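Local coordinates for protein putative carbohydrate-active enzyme (Uncultured organism, PDB 5WH8) that probably hydrolyses O-glycosidic bonds as a cellulase, this chain being the glycoside hydrolase family 5 catalytic module of a longer multi-modular protein, at residues 62-67 with 143-148; 70-73 with 78-81. All coordinates share one frame; numbering follows the deposited sequence.

Interaction 1. Residues 62-67 with 143-148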
loop_
_atom_site.group_PDB
_atom_site.type_symbol
_atom_site.label_atom_id
_atom_site.label_comp_id
_atom_site.label_asym_id
_atom_site.label_seq_id
_atom_site.Cartn_x
_atom_site.Cartn_y
_atom_site.Cartn_z
ATOM N N ILE A 62 3.040 -2.691 -8.305
ATOM C CA ILE A 62 2.730 -3.050 -6.924
ATOM C C ILE A 62 1.194 -3.134 -6.752
ATOM O O ILE A 62 0.443 -2.359 -7.381
ATOM C CB ILE A 62 3.360 -2.014 -5.948
ATOM C CG1 ILE A 62 3.131 -2.405 -4.476
ATOM C CG2 ILE A 62 2.865 -0.607 -6.240
ATOM C CD1 ILE A 62 4.112 -1.662 -3.567
ATOM N N PHE A 63 0.732 -4.082 -5.929
ATOM C CA PHE A 63 -0.675 -4.211 -5.566
ATOM C C PHE A 63 -0.786 -4.252 -4.055
ATOM O O PHE A 63 0.015 -4.890 -3.393
ATOM C CB PHE A 63 -1.315 -5.492 -6.170
ATOM C CG PHE A 63 -2.821 -5.489 -6.119
ATOM C CD1 PHE A 63 -3.567 -4.656 -6.927
ATOM C CD2 PHE A 63 -3.491 -6.289 -5.214
ATOM C CE1 PHE A 63 -4.943 -4.611 -6.843
ATOM C CE2 PHE A 63 -4.876 -6.259 -5.130
ATOM C CZ PHE A 63 -5.604 -5.438 -5.949
ATOM N N ARG A 64 -1.798 -3.590 -3.516
ATOM C CA ARG A 64 -2.008 -3.522 -2.069
ATOM C C ARG A 64 -3.273 -4.283 -1.669
ATOM O O ARG A 64 -4.344 -4.057 -2.221
ATOM C CB ARG A 64 -2.085 -2.051 -1.644
ATOM C CG ARG A 64 -2.463 -1.794 -0.190
ATOM C CD ARG A 64 -2.473 -0.309 -0.012
ATOM N NE ARG A 64 -2.635 0.260 1.324
ATOM C CZ ARG A 64 -3.684 0.970 1.742
ATOM N NH1 ARG A 64 -4.794 1.102 1.021
ATOM N NH2 ARG A 64 -3.632 1.539 2.927
ATOM N N LEU A 65 -3.108 -5.171 -0.686
ATOM C CA LEU A 65 -4.178 -5.974 -0.129
ATOM C C LEU A 65 -4.696 -5.279 1.126
ATOM O O LEU A 65 -4.085 -5.353 2.188
ATOM C CB LEU A 65 -3.674 -7.401 0.184
ATOM C CG LEU A 65 -3.053 -8.173 -0.975
ATOM C CD1 LEU A 65 -2.468 -9.457 -0.439
ATOM C CD2 LEU A 65 -4.040 -8.462 -2.064
ATOM N N ALA A 66 -5.825 -4.599 0.978
ATOM C CA ALA A 66 -6.443 -3.879 2.093
ATOM C C ALA A 66 -7.288 -4.844 2.911
ATOM O O ALA A 66 -8.416 -5.169 2.531
ATOM C CB ALA A 66 -7.302 -2.731 1.579
ATOM N N ILE A 67 -6.721 -5.286 4.030
ATOM C CA ILE A 67 -7.339 -6.280 4.900
ATOM C C ILE A 67 -8.055 -5.549 6.037
ATOM O O ILE A 67 -7.450 -5.225 7.051
ATOM C CB ILE A 67 -6.273 -7.251 5.429
ATOM C CG1 ILE A 67 -5.592 -7.966 4.259
ATOM C CG2 ILE A 67 -6.877 -8.286 6.378
ATOM C CD1 ILE A 67 -4.154 -8.234 4.507
ATOM N N LEU A 143 5.819 -6.190 1.227
ATOM C CA LEU A 143 6.036 -5.087 2.173
ATOM C C LEU A 143 4.936 -5.180 3.220
ATOM O O LEU A 143 3.817 -5.559 2.887
ATOM C CB LEU A 143 5.994 -3.706 1.506
ATOM C CG LEU A 143 7.072 -3.412 0.454
ATOM C CD1 LEU A 143 6.651 -3.978 -0.887
ATOM C CD2 LEU A 143 7.323 -1.921 0.301
ATOM N N TYR A 144 5.239 -4.824 4.469
ATOM C CA TYR A 144 4.298 -4.981 5.583
ATOM C C TYR A 144 3.770 -3.616 6.064
ATOM O O TYR A 144 4.509 -2.822 6.657
ATOM C CB TYR A 144 4.999 -5.742 6.743
ATOM C CG TYR A 144 5.551 -7.134 6.391
ATOM C CD1 TYR A 144 4.827 -8.024 5.586
ATOM C CD2 TYR A 144 6.775 -7.565 6.907
ATOM C CE1 TYR A 144 5.319 -9.296 5.315
ATOM C CE2 TYR A 144 7.276 -8.806 6.625
ATOM C CZ TYR A 144 6.547 -9.673 5.824
ATOM O OH TYR A 144 7.036 -10.936 5.568
ATOM N N GLU A 145 2.490 -3.328 5.798
ATOM C CA GLU A 145 1.855 -2.077 6.223
ATOM C C GLU A 145 1.046 -2.376 7.492
ATOM O O GLU A 145 -0.053 -2.932 7.418
ATOM C CB GLU A 145 0.977 -1.509 5.093
ATOM C CG GLU A 145 0.281 -0.189 5.437
ATOM C CD GLU A 145 -0.469 0.446 4.277
ATOM O OE1 GLU A 145 -0.584 -0.190 3.207
ATOM O OE2 GLU A 145 -0.983 1.577 4.456
ATOM N N ILE A 146 1.603 -2.028 8.655
ATOM C CA ILE A 146 1.145 -2.582 9.932
ATOM C C ILE A 146 -0.123 -1.898 10.516
ATOM O O ILE A 146 -0.753 -2.485 11.414
ATOM C CB ILE A 146 2.319 -2.583 10.988
ATOM C CG1 ILE A 146 2.932 -1.183 11.155
ATOM C CG2 ILE A 146 3.385 -3.603 10.589
ATOM C CD1 ILE A 146 3.849 -1.046 12.410
ATOM N N CYS A 147 -0.486 -0.705 10.038
ATOM C CA CYS A 147 -1.727 -0.008 10.462
ATOM C C CYS A 147 -2.117 1.142 9.515
ATOM O O CYS A 147 -1.680 2.274 9.673
ATOM C CB CYS A 147 -1.606 0.540 11.904
ATOM S SG CYS A 147 -0.133 1.533 12.259
ATOM N N ASN A 148 -2.992 0.836 8.568
ATOM C CA ASN A 148 -3.457 1.783 7.531
ATOM C C ASN A 148 -3.580 3.278 7.923
ATOM O O ASN A 148 -2.775 4.124 7.475
ATOM C CB ASN A 148 -4.818 1.266 7.032
ATOM C CG ASN A 148 -5.536 2.232 6.102
ATOM O OD1 ASN A 148 -4.972 2.692 5.114
ATOM N ND2 ASN A 148 -6.802 2.522 6.408
#

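Interaction 2. Residues 70-73 with 78-81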
loop_
_atom_site.group_PDB
_atom_site.type_symbol
_atom_site.label_atom_id
_atom_site.label_comp_id
_atom_site.label_asym_id
_atom_site.label_seq_id
_atom_site.Cartn_x
_atom_site.Cartn_y
_atom_site.Cartn_z
ATOM N N HIS A 70 -12.140 -4.317 10.732
ATOM C CA HIS A 70 -13.509 -4.132 11.201
ATOM C C HIS A 70 -14.480 -3.806 10.060
ATOM O O HIS A 70 -14.102 -3.851 8.890
ATOM C CB HIS A 70 -13.527 -3.034 12.259
ATOM C CG HIS A 70 -12.866 -3.447 13.534
ATOM N ND1 HIS A 70 -11.501 -3.623 13.644
ATOM C CD2 HIS A 70 -13.384 -3.744 14.747
ATOM C CE1 HIS A 70 -11.209 -4.005 14.875
ATOM N NE2 HIS A 70 -12.332 -4.082 15.566
ATOM N N GLU A 71 -15.722 -3.478 10.423
ATOM C CA GLU A 71 -16.870 -3.421 9.512
ATOM C C GLU A 71 -17.207 -4.815 9.004
ATOM O O GLU A 71 -16.480 -5.790 9.285
ATOM C CB GLU A 71 -16.625 -2.452 8.350
ATOM C CG GLU A 71 -16.232 -1.063 8.857
ATOM C CD GLU A 71 -16.067 -0.017 7.763
ATOM O OE1 GLU A 71 -17.011 0.188 6.962
ATOM O OE2 GLU A 71 -14.987 0.617 7.720
ATOM N N TRP A 72 -18.318 -4.930 8.284
ATOM C CA TRP A 72 -18.823 -6.253 7.952
ATOM C C TRP A 72 -17.735 -7.074 7.265
ATOM O O TRP A 72 -17.125 -6.624 6.300
ATOM C CB TRP A 72 -20.064 -6.207 7.045
ATOM C CG TRP A 72 -20.537 -7.623 6.832
ATOM C CD1 TRP A 72 -21.380 -8.341 7.640
ATOM C CD2 TRP A 72 -20.126 -8.514 5.785
ATOM N NE1 TRP A 72 -21.519 -9.624 7.151
ATOM C CE2 TRP A 72 -20.764 -9.755 6.015
ATOM C CE3 TRP A 72 -19.273 -8.388 4.678
ATOM C CZ2 TRP A 72 -20.584 -10.853 5.176
ATOM C CZ3 TRP A 72 -19.093 -9.481 3.846
ATOM C CH2 TRP A 72 -19.741 -10.701 4.101
ATOM N N GLY A 73 -17.501 -8.287 7.765
ATOM C CA GLY A 73 -16.562 -9.201 7.138
ATOM C C GLY A 73 -15.103 -8.925 7.420
ATOM O O GLY A 73 -14.216 -9.581 6.847
ATOM N N ASN A 78 -15.037 -12.630 12.046
ATOM C CA ASN A 78 -15.490 -13.992 11.703
ATOM C C ASN A 78 -16.870 -13.963 11.049
ATOM O O ASN A 78 -17.702 -14.858 11.270
ATOM C CB ASN A 78 -15.499 -14.901 12.952
ATOM C CG ASN A 78 -14.114 -15.324 13.392
ATOM O OD1 ASN A 78 -13.256 -15.663 12.570
ATOM N ND2 ASN A 78 -13.898 -15.339 14.701
ATOM N N GLN A 79 -17.142 -12.937 10.246
ATOM C CA GLN A 79 -18.368 -12.883 9.454
ATOM C C GLN A 79 -18.245 -13.380 8.018
ATOM O O GLN A 79 -19.256 -13.762 7.426
ATOM C CB GLN A 79 -18.894 -11.449 9.419
ATOM C CG GLN A 79 -19.501 -11.020 10.731
ATOM C CD GLN A 79 -19.815 -9.550 10.770
ATOM O OE1 GLN A 79 -19.041 -8.726 10.288
ATOM N NE2 GLN A 79 -20.972 -9.208 11.321
ATOM N N TRP A 80 -17.039 -13.354 7.443
ATOM C CA TRP A 80 -16.839 -13.753 6.059
ATOM C C TRP A 80 -15.986 -15.030 5.983
ATOM O O TRP A 80 -16.432 -16.049 5.435
ATOM C CB TRP A 80 -16.188 -12.598 5.291
ATOM C CG TRP A 80 -15.910 -12.856 3.827
ATOM C CD1 TRP A 80 -16.815 -13.142 2.858
ATOM C CD2 TRP A 80 -14.632 -12.805 3.184
ATOM N NE1 TRP A 80 -16.184 -13.279 1.643
ATOM C CE2 TRP A 80 -14.842 -13.072 1.816
ATOM C CE3 TRP A 80 -13.339 -12.556 3.629
ATOM C CZ2 TRP A 80 -13.800 -13.093 0.893
ATOM C CZ3 TRP A 80 -12.295 -12.587 2.710
ATOM C CH2 TRP A 80 -12.537 -12.862 1.358
ATOM N N LYS A 81 -14.775 -14.969 6.537
ATOM C CA LYS A 81 -13.885 -16.128 6.718
ATOM C C LYS A 81 -13.339 -16.187 8.141
ATOM O O LYS A 81 -13.159 -15.157 8.763
ATOM C CB LYS A 81 -12.700 -16.063 5.733
ATOM C CG LYS A 81 -13.065 -16.320 4.298
ATOM C CD LYS A 81 -11.817 -16.257 3.420
ATOM C CE LYS A 81 -12.163 -16.403 1.971
ATOM N NZ LYS A 81 -12.461 -17.829 1.603
#

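Interaction 1. Residues 62-67 with 143-148
R64 grips E145 side-on across the interior of the barrel. R64 NE lies 2.8 Å from E145 OE1, in an almost perfectly straight bond (179°). R64 NH2 lies 3.1 Å from E145 OE2. Both carboxylate oxygens are met on their syn sides, but the two groups are not coplanar; their planes stand 36° apart. R64 NH2 also gives a more bent bond to N148 OD1 at 2.8 Å, arriving above the carbonyl plane. R64 reaches this far because its chain is extended from CG to NE, with CG anti to the backbone N (chi1 173°). Nearer the start of both strands, I62 CD1 and L143 CD1 make a looser apolar touch at 4.4 Å. A second shell of bonds holds the groups in place. R64 NH1 pairs with E237 and S35, E145 OE2 also bonds T236 OG1, and N148 ND2 is held by V110 O. Gripped by four residues, E145, N148, E237 and S35, the guanidinium has little freedom to rotate. R64 on the second strand and N148 just after the fourth are consistent with the active-site pattern of family 5. Strand 103-109 lies between strands 62-68 and 142-145, so the contact spans it inside the eight-stranded parallel barrel.

Interaction 2. Residues 70-73 with 78-81
G73 and W80 bring the two backbones together, their CA atoms 4.7 Å apart. Neither 70-73 nor 78-81 is helix or strand. G73 has a positive phi (79°), a conformation that by itself favours glycine. G73 CA packs 3.9 Å from W80 CB. One hydrogen bond joins the segments: G73 N gives to Q79 OE1 at 3.0 Å, nearly straight, with the donor tilted from the carbonyl plane. The chain of Q79 is extended beyond CG, and this carries the amide back to G73. On the way Q79 CB sits over one face of the W72 indole, toward its rim. Q79 OE1 also lies 3.6 Å from W72 CD1. At the far end of the indole, W72 CH2 reaches W80 CD1 at 4.0 Å. The two rings meet obliquely, with planes at 61°. W80 turns on to meet Y86 and Y89 of helix 83-100 edge-to-face, while W72 O accepts a bond from W41 NE1. The arrangement is a compact surface loop following the second barrel strand. Such beta-to-alpha loops at the C-terminal strand ends surround the active-site face of a TIM barrel.

From the N terminus, the chain enters strand 62-68, the first side of interaction 1, and leaves it directly into the loop that holds interaction 2. There 70-73 and 78-81 close a short turn with four residues between them, just before helix 83-100. The chain then passes through strand 103-109 and helix 122-135. It returns along strand 142-145, where interaction 1 closes the larger loop. Interaction 2 is therefore nested inside interaction 1. Their centres lie about 18 Å apart, and they share no touch beyond adjoining in sequence. The first ties the second and fourth barrel strands across the interior; the second folds the surface loop between strand and helix.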